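Local coordinates for Lmo0305 protein (Listeria monocytogenes, PDB 3PJ0), which is of unknown specific function but belongs to the beta-eliminating lyase family of pyridoxal-phosphate-dependent proteins and carries that cofactor covalently bound, at residues F296-S299 with A300-G304; I306-K309 with I310-T314; W231-Y235 with G236-I240. One frame throughout, in Å; residues are numbered along the deposited sequence.

Interaction 1. Residues F296-S299 with A300-G304; sequences FENS and ADEIG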
loop_
_atom_site.group_PDB
_atom_site.type_symbol
_atom_site.label_atom_id
_atom_site.label_comp_id
_atom_site.label_asym_id
_atom_site.label_seq_id
_atom_site.Cartn_x
_atom_site.Cartn_y
_atom_site.Cartn_z
ATOM N N PHE A 296 28.746 -1.890 23.639
ATOM C CA PHE A 296 29.182 -1.935 25.009
ATOM C C PHE A 296 29.956 -3.204 25.300
ATOM O O PHE A 296 29.663 -4.256 24.720
ATOM C CB PHE A 296 27.979 -1.938 25.936
ATOM C CG PHE A 296 27.166 -0.695 25.885
ATOM C CD1 PHE A 296 26.151 -0.561 24.949
ATOM C CD2 PHE A 296 27.385 0.330 26.805
ATOM C CE1 PHE A 296 25.385 0.574 24.903
ATOM C CE2 PHE A 296 26.632 1.487 26.769
ATOM C CZ PHE A 296 25.627 1.620 25.824
ATOM N N GLU A 297 30.915 -3.092 26.225
ATOM C CA GLU A 297 31.716 -4.230 26.673
ATOM C C GLU A 297 31.105 -4.880 27.913
ATOM O O GLU A 297 31.818 -5.220 28.884
ATOM C CB GLU A 297 33.159 -3.813 26.969
ATOM C CG GLU A 297 33.942 -3.359 25.755
ATOM C CD GLU A 297 35.326 -2.835 26.130
ATOM O OE1 GLU A 297 35.813 -3.146 27.235
ATOM O OE2 GLU A 297 35.936 -2.102 25.317
ATOM N N ASN A 298 29.783 -5.027 27.881
ATOM C CA ASN A 298 29.014 -5.693 28.930
ATOM C C ASN A 298 27.795 -6.326 28.319
ATOM O O ASN A 298 27.381 -5.963 27.217
ATOM C CB ASN A 298 28.614 -4.715 30.026
ATOM C CG ASN A 298 29.780 -4.347 30.917
ATOM O OD1 ASN A 298 30.232 -5.161 31.744
ATOM N ND2 ASN A 298 30.281 -3.126 30.763
ATOM N N SER A 299 27.227 -7.288 29.021
ATOM C CA SER A 299 26.064 -8.005 28.532
ATOM C C SER A 299 24.840 -7.087 28.468
ATOM O O SER A 299 24.791 -6.081 29.162
ATOM C CB SER A 299 25.720 -9.153 29.462
ATOM O OG SER A 299 25.225 -8.644 30.690
ATOM N N ALA A 300 23.852 -7.466 27.669
ATOM C CA ALA A 300 22.602 -6.694 27.553
ATOM C C ALA A 300 21.853 -6.530 28.888
ATOM O O ALA A 300 21.322 -5.435 29.187
ATOM C CB ALA A 300 21.685 -7.285 26.464
ATOM N N ASP A 301 21.824 -7.581 29.712
ATOM C CA ASP A 301 21.159 -7.503 31.019
ATOM C C ASP A 301 21.804 -6.420 31.868
ATOM O O ASP A 301 21.114 -5.585 32.462
ATOM C CB ASP A 301 21.228 -8.837 31.789
ATOM C CG ASP A 301 20.192 -9.854 31.331
ATOM O OD1 ASP A 301 19.246 -9.518 30.588
ATOM O OD2 ASP A 301 20.334 -11.023 31.743
ATOM N N GLU A 302 23.131 -6.438 31.908
ATOM C CA GLU A 302 23.915 -5.461 32.665
ATOM C C GLU A 302 23.745 -4.014 32.182
ATOM O O GLU A 302 23.598 -3.096 32.988
ATOM C CB GLU A 302 25.404 -5.851 32.652
ATOM C CG GLU A 302 25.739 -7.093 33.522
ATOM C CD GLU A 302 27.201 -7.530 33.391
ATOM O OE1 GLU A 302 27.774 -7.402 32.286
ATOM O OE2 GLU A 302 27.784 -7.988 34.378
ATOM N N ILE A 303 23.808 -3.806 30.879
ATOM C CA ILE A 303 23.666 -2.458 30.316
ATOM C C ILE A 303 22.220 -1.963 30.408
ATOM O O ILE A 303 21.974 -0.781 30.651
ATOM C CB ILE A 303 24.206 -2.375 28.855
ATOM C CG1 ILE A 303 25.704 -2.708 28.825
ATOM C CG2 ILE A 303 23.917 -1.001 28.249
ATOM C CD1 ILE A 303 26.537 -1.883 29.771
ATOM N N GLY A 304 21.259 -2.858 30.239
ATOM C CA GLY A 304 19.857 -2.482 30.350
ATOM C C GLY A 304 19.535 -1.861 31.704
ATOM O O GLY A 304 18.784 -0.876 31.779
#
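I303 reaches back from the first turn of helix 300-314 to F296, the end of the strand that precedes it. Its CB sits near the carbonyl oxygen of S299, and two branches part there. CG2 stands over the middle of the F296 ring, 3.7 Å from the ring centroid and 2° off the normal, a CH-pi contact in which the six ring carbons are almost equally distant. CG1, held beside the backbone N by a chi1 of -62°, passes F296 CB at 3.8 Å. It carries CD1 on to N298 CB, 3.5 Å away, and to F296 CD2 at the rim of the phenyl ring. C330 of strand 329-335 touches both F296 and I303, and L322 also packs on the isoleucine; F296 and I303 are both buried.

The polar half gathers round S299, for which two conformers were modelled and one is described. A chi1 of 70° sets OG between the backbone N and the carbonyl carbon, from where it accepts E302 N at 3.3 Å. The extended side chain of E302 folds back in return: OE1 takes a weak bond from S299 N, also 3.3 Å long, and another weak one from S299 OG. I303 N closes the first helical turn on S299 O at 3.0 Å. A carboxylate beside the start of a helix would probably be favoured by the nearby backbone N-H groups. S299 as N-cap and E302 three residues on thus form a capping box, placed where an antiparallel sheet strand hands over to a helix and backed by the isoleucine on the phenyl face.

Interaction 2. Residues I306-K309 with I310-T314; sequences ILTK and IQDET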
loop_
_atom_site.group_PDB
_atom_site.type_symbol
_atom_site.label_atom_id
_atom_site.label_comp_id
_atom_site.label_asym_id
_atom_site.label_seq_id
_atom_site.Cartn_x
_atom_site.Cartn_y
_atom_site.Cartn_z
ATOM N N ILE A 306 21.621 -0.337 33.692
ATOM C CA ILE A 306 22.257 0.984 33.714
ATOM C C ILE A 306 21.415 1.999 32.920
ATOM O O ILE A 306 21.095 3.071 33.415
ATOM C CB ILE A 306 23.696 0.907 33.147
ATOM C CG1 ILE A 306 24.584 0.113 34.131
ATOM C CG2 ILE A 306 24.253 2.305 32.910
ATOM C CD1 ILE A 306 26.001 -0.223 33.600
ATOM N N LEU A 307 21.021 1.642 31.716
ATOM C CA LEU A 307 20.247 2.559 30.887
ATOM C C LEU A 307 18.894 2.885 31.536
ATOM O O LEU A 307 18.444 4.017 31.495
ATOM C CB LEU A 307 20.065 2.007 29.473
ATOM C CG LEU A 307 21.307 1.816 28.586
ATOM C CD1 LEU A 307 20.872 1.438 27.166
ATOM C CD2 LEU A 307 22.234 3.065 28.555
ATOM N N THR A 308 18.257 1.898 32.164
ATOM C CA THR A 308 16.991 2.136 32.871
ATOM C C THR A 308 17.156 3.161 33.978
ATOM O O THR A 308 16.358 4.097 34.094
ATOM C CB THR A 308 16.456 0.815 33.479
ATOM O OG1 THR A 308 16.194 -0.097 32.414
ATOM C CG2 THR A 308 15.172 1.021 34.292
ATOM N N LYS A 309 18.201 3.005 34.788
ATOM C CA LYS A 309 18.425 3.917 35.893
ATOM C C LYS A 309 18.657 5.320 35.356
ATOM O O LYS A 309 18.098 6.282 35.888
ATOM C CB LYS A 309 19.629 3.471 36.733
ATOM C CG LYS A 309 20.057 4.474 37.798
ATOM C CD LYS A 309 21.193 3.951 38.669
ATOM C CE LYS A 309 21.646 5.004 39.676
ATOM N NZ LYS A 309 22.822 4.543 40.456
ATOM N N ILE A 310 19.441 5.429 34.280
ATOM C CA ILE A 310 19.789 6.735 33.726
ATOM C C ILE A 310 18.583 7.420 33.099
ATOM O O ILE A 310 18.402 8.617 33.284
ATOM C CB ILE A 310 20.926 6.640 32.701
ATOM C CG1 ILE A 310 22.227 6.214 33.383
ATOM C CG2 ILE A 310 21.145 7.992 32.033
ATOM C CD1 ILE A 310 23.380 6.000 32.374
ATOM N N GLN A 311 17.795 6.673 32.333
ATOM C CA GLN A 311 16.583 7.208 31.706
ATOM C C GLN A 311 15.587 7.717 32.760
ATOM O O GLN A 311 14.998 8.793 32.625
ATOM C CB GLN A 311 15.945 6.151 30.806
ATOM C CG GLN A 311 16.807 5.843 29.541
ATOM C CD GLN A 311 16.290 4.692 28.679
ATOM O OE1 GLN A 311 16.653 4.588 27.511
ATOM N NE2 GLN A 311 15.452 3.822 29.251
ATOM N N ASP A 312 15.418 6.944 33.820
ATOM C CA ASP A 312 14.493 7.322 34.897
ATOM C C ASP A 312 14.923 8.596 35.638
ATOM O O ASP A 312 14.080 9.414 36.011
ATOM C CB ASP A 312 14.349 6.173 35.910
ATOM C CG ASP A 312 13.671 4.938 35.337
ATOM O OD1 ASP A 312 13.219 4.914 34.180
ATOM O OD2 ASP A 312 13.587 3.949 36.078
ATOM N N GLU A 313 16.231 8.759 35.823
ATOM C CA GLU A 313 16.805 9.892 36.560
ATOM C C GLU A 313 17.025 11.178 35.731
ATOM O O GLU A 313 17.158 12.259 36.311
ATOM C CB GLU A 313 18.107 9.445 37.247
ATOM C CG GLU A 313 17.845 8.416 38.372
ATOM C CD GLU A 313 19.093 7.768 38.965
ATOM O OE1 GLU A 313 20.225 8.046 38.508
ATOM O OE2 GLU A 313 18.932 6.956 39.904
ATOM N N THR A 314 17.099 11.058 34.405
ATOM C CA THR A 314 17.267 12.219 33.498
ATOM C C THR A 314 16.105 12.574 32.559
ATOM O O THR A 314 16.060 13.693 32.040
ATOM C CB THR A 314 18.504 12.021 32.597
ATOM O OG1 THR A 314 18.246 10.999 31.610
ATOM C CG2 THR A 314 19.717 11.648 33.440
#
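I306 and I310, one turn apart on helix 300-314, run alongside each other, with I306 CG2 3.8 Å from I310 CD1. This is the i to i+4 pattern of an alpha helix, and four successive backbone bonds carry it. I310 N to I306 O measures 3.0 Å, while E313 N to K309 O has the most bent N-H angle of the four, 145°.

On the inner sides the fit is close. I310 CG1 rests 3.3 Å from I306 O, and L355 of helix 345-358 packs against I310. Round the helix from there, L307 meets L6 of helix 2-11. Q311 CG lies 3.1 Å from L307 O, and the extended side chain then carries its amide away to outside partners: OE1 accepts from the backbone N of I318 and S319, and NE2 binds S9 OG.

The outer side is looser and more exposed. K309 and E313, each modelled in two conformers, cross obliquely, and in the pair described the methylene CE of the lysine is 3.4 Å from E313 OE2. With CG turned opposite the backbone N (chi1 172°) and the rest of the chain stretched out, the lysine runs on past the glutamate, leaving K309 NZ 4.6 Å from E313 OE2; its salt bridge is with E358 instead. D312 lies alongside T308: OD2 comes within 3.8 Å of the T308 CG2 methyl, while OD1 is hydrogen-bonded to S9 OG and T308 OG1 to G304 O.

At the last turn I310 O is gripped twice by one residue: T314 N and T314 OG1 approach from opposite faces of its carbonyl plane, the hydroxyl at 2.9 Å and 37° out of that plane.

Interaction 3. Residues W231-Y235 with G236-I240; sequences WKRRY and GGDLI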
loop_
_atom_site.group_PDB
_atom_site.type_symbol
_atom_site.label_atom_id
_atom_site.label_comp_id
_atom_site.label_asym_id
_atom_site.label_seq_id
_atom_site.Cartn_x
_atom_site.Cartn_y
_atom_site.Cartn_z
ATOM N N TRP A 231 4.026 -3.542 -13.005
ATOM C CA TRP A 231 4.296 -4.411 -11.859
ATOM C C TRP A 231 3.592 -3.897 -10.611
ATOM O O TRP A 231 3.135 -4.687 -9.792
ATOM C CB TRP A 231 5.815 -4.562 -11.590
ATOM C CG TRP A 231 6.513 -5.516 -12.511
ATOM C CD1 TRP A 231 7.379 -5.203 -13.515
ATOM C CD2 TRP A 231 6.407 -6.945 -12.500
ATOM N NE1 TRP A 231 7.806 -6.366 -14.143
ATOM C CE2 TRP A 231 7.238 -7.442 -13.518
ATOM C CE3 TRP A 231 5.712 -7.858 -11.698
ATOM C CZ2 TRP A 231 7.365 -8.824 -13.785
ATOM C CZ3 TRP A 231 5.840 -9.219 -11.973
ATOM C CH2 TRP A 231 6.650 -9.679 -13.000
ATOM N N LYS A 232 3.519 -2.577 -10.445
ATOM C CA LYS A 232 2.807 -1.982 -9.290
ATOM C C LYS A 232 1.340 -2.490 -9.219
ATOM O O LYS A 232 0.840 -2.823 -8.131
ATOM C CB LYS A 232 2.836 -0.443 -9.310
ATOM C CG LYS A 232 2.291 0.190 -7.997
ATOM C CD LYS A 232 2.563 1.705 -7.832
ATOM C CE LYS A 232 1.671 2.560 -8.700
ATOM N NZ LYS A 232 1.845 4.022 -8.434
ATOM N N ARG A 233 0.653 -2.504 -10.359
ATOM C CA ARG A 233 -0.723 -3.012 -10.400
ATOM C C ARG A 233 -0.769 -4.499 -10.052
ATOM O O ARG A 233 -1.615 -4.941 -9.285
ATOM C CB ARG A 233 -1.395 -2.717 -11.714
ATOM C CG ARG A 233 -2.754 -3.421 -11.858
ATOM C CD ARG A 233 -3.797 -2.514 -12.387
ATOM N NE ARG A 233 -4.221 -1.567 -11.358
ATOM C CZ ARG A 233 -5.191 -1.785 -10.461
ATOM N NH1 ARG A 233 -5.889 -2.915 -10.434
ATOM N NH2 ARG A 233 -5.473 -0.852 -9.562
ATOM N N ARG A 234 0.183 -5.269 -10.580
ATOM C CA ARG A 234 0.264 -6.708 -10.284
ATOM C C ARG A 234 0.435 -6.977 -8.778
ATOM O O ARG A 234 -0.169 -7.908 -8.212
ATOM C CB ARG A 234 1.448 -7.327 -11.045
ATOM C CG ARG A 234 1.229 -7.397 -12.563
ATOM C CD ARG A 234 2.447 -7.969 -13.253
ATOM N NE ARG A 234 2.249 -8.088 -14.683
ATOM C CZ ARG A 234 3.202 -8.374 -15.577
ATOM N NH1 ARG A 234 4.474 -8.583 -15.205
ATOM N NH2 ARG A 234 2.873 -8.462 -16.874
ATOM N N TYR A 235 1.259 -6.147 -8.137
ATOM C CA TYR A 235 1.529 -6.310 -6.701
ATOM C C TYR A 235 0.407 -5.789 -5.790
ATOM O O TYR A 235 0.467 -5.917 -4.556
ATOM C CB TYR A 235 2.839 -5.577 -6.327
ATOM C CG TYR A 235 4.100 -6.426 -6.360
ATOM C CD1 TYR A 235 4.744 -6.743 -7.560
ATOM C CD2 TYR A 235 4.699 -6.847 -5.170
ATOM C CE1 TYR A 235 5.914 -7.496 -7.577
ATOM C CE2 TYR A 235 5.901 -7.616 -5.175
ATOM C CZ TYR A 235 6.493 -7.916 -6.367
ATOM O OH TYR A 235 7.662 -8.647 -6.377
ATOM N N GLY A 236 -0.618 -5.171 -6.355
ATOM C CA GLY A 236 -1.644 -4.579 -5.493
ATOM C C GLY A 236 -1.223 -3.301 -4.815
ATOM O O GLY A 236 -1.745 -2.964 -3.737
ATOM N N GLY A 237 -0.273 -2.589 -5.436
ATOM C CA GLY A 237 0.189 -1.270 -4.974
ATOM C C GLY A 237 -0.448 -0.065 -5.696
ATOM O O GLY A 237 -0.257 1.089 -5.285
ATOM N N ASP A 238 -1.233 -0.314 -6.759
ATOM C CA ASP A 238 -1.854 0.780 -7.526
ATOM C C ASP A 238 -3.170 1.115 -6.858
ATOM O O ASP A 238 -4.249 0.856 -7.369
ATOM C CB ASP A 238 -2.055 0.350 -8.990
ATOM C CG ASP A 238 -2.551 1.465 -9.883
ATOM O OD1 ASP A 238 -2.214 2.662 -9.668
ATOM O OD2 ASP A 238 -3.284 1.124 -10.846
ATOM N N LEU A 239 -3.079 1.692 -5.677
ATOM C CA LEU A 239 -4.287 1.985 -4.911
ATOM C C LEU A 239 -5.032 3.124 -5.585
ATOM O O LEU A 239 -4.411 3.994 -6.214
ATOM C CB LEU A 239 -3.891 2.361 -3.478
ATOM C CG LEU A 239 -3.708 1.250 -2.420
ATOM C CD1 LEU A 239 -2.916 0.053 -2.862
ATOM C CD2 LEU A 239 -3.148 1.818 -1.116
ATOM N N ILE A 240 -6.353 3.150 -5.428
ATOM C CA ILE A 240 -7.132 4.247 -5.982
ATOM C C ILE A 240 -6.582 5.604 -5.518
ATOM O O ILE A 240 -6.373 6.495 -6.333
ATOM C CB ILE A 240 -8.682 4.149 -5.691
ATOM C CG1 ILE A 240 -9.417 5.322 -6.355
ATOM C CG2 ILE A 240 -9.021 4.126 -4.173
ATOM C CD1 ILE A 240 -10.914 5.112 -6.488
HETATM O O HOH W 1 -1.051 4.278 -7.877
HETATM O O HOH W 2 -2.941 -2.579 -7.807
#
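R233 curls forward, its chain kinked twice, and brings one edge of its guanidinium group to D238 OD2. That OD2 lies in the guanidinium plane and receives R233 NE at 2.9 Å on its anti lone pair; R233 NH2 reaches the same D238 OD2 at 3.2 Å, from above the carboxylate plane. The two planes stand 77° apart, and the grip is side-on, two nitrogens on one oxygen. On the other oxygen, a water bridges D238 OD1, 2.7 Å away, to K232 NZ, which also binds F68 O; K232 is modelled in two conformers. The backbone leaves the helix through a Schellman motif: G236 has positive phi (75°), G237 N binds K232 O at 2.9 Å, and G236 N binds R233 O. A second water joins R233 O to the N of D238, the central residue of an inverse gamma turn. R233 NH1 donates to H103 O of the second subunit, and G236 O accepts from S71 OG there. The carboxylate's negative charge is thus probably shared between an arginine held directly and a lysine held through water.

Along the chain, interaction 3 comes first: residues 231-240 close the turn by which helix 222-234 passes into the loop before helix 243-256, at the interface with the second subunit. Interaction 1 follows at 296-304, closing the junction between strand 291-296 of the four-stranded antiparallel sheet and helix 300-314. Interaction 2 continues on that same helix, which lies against helices 2-11 and 345-358. The three run in series; none nests in or crosses another. The centres of interactions 1 and 2 are about 14 Å apart, whereas interaction 3 lies on the opposite side of the chain's centre, its nearest atoms about 35 Å from either.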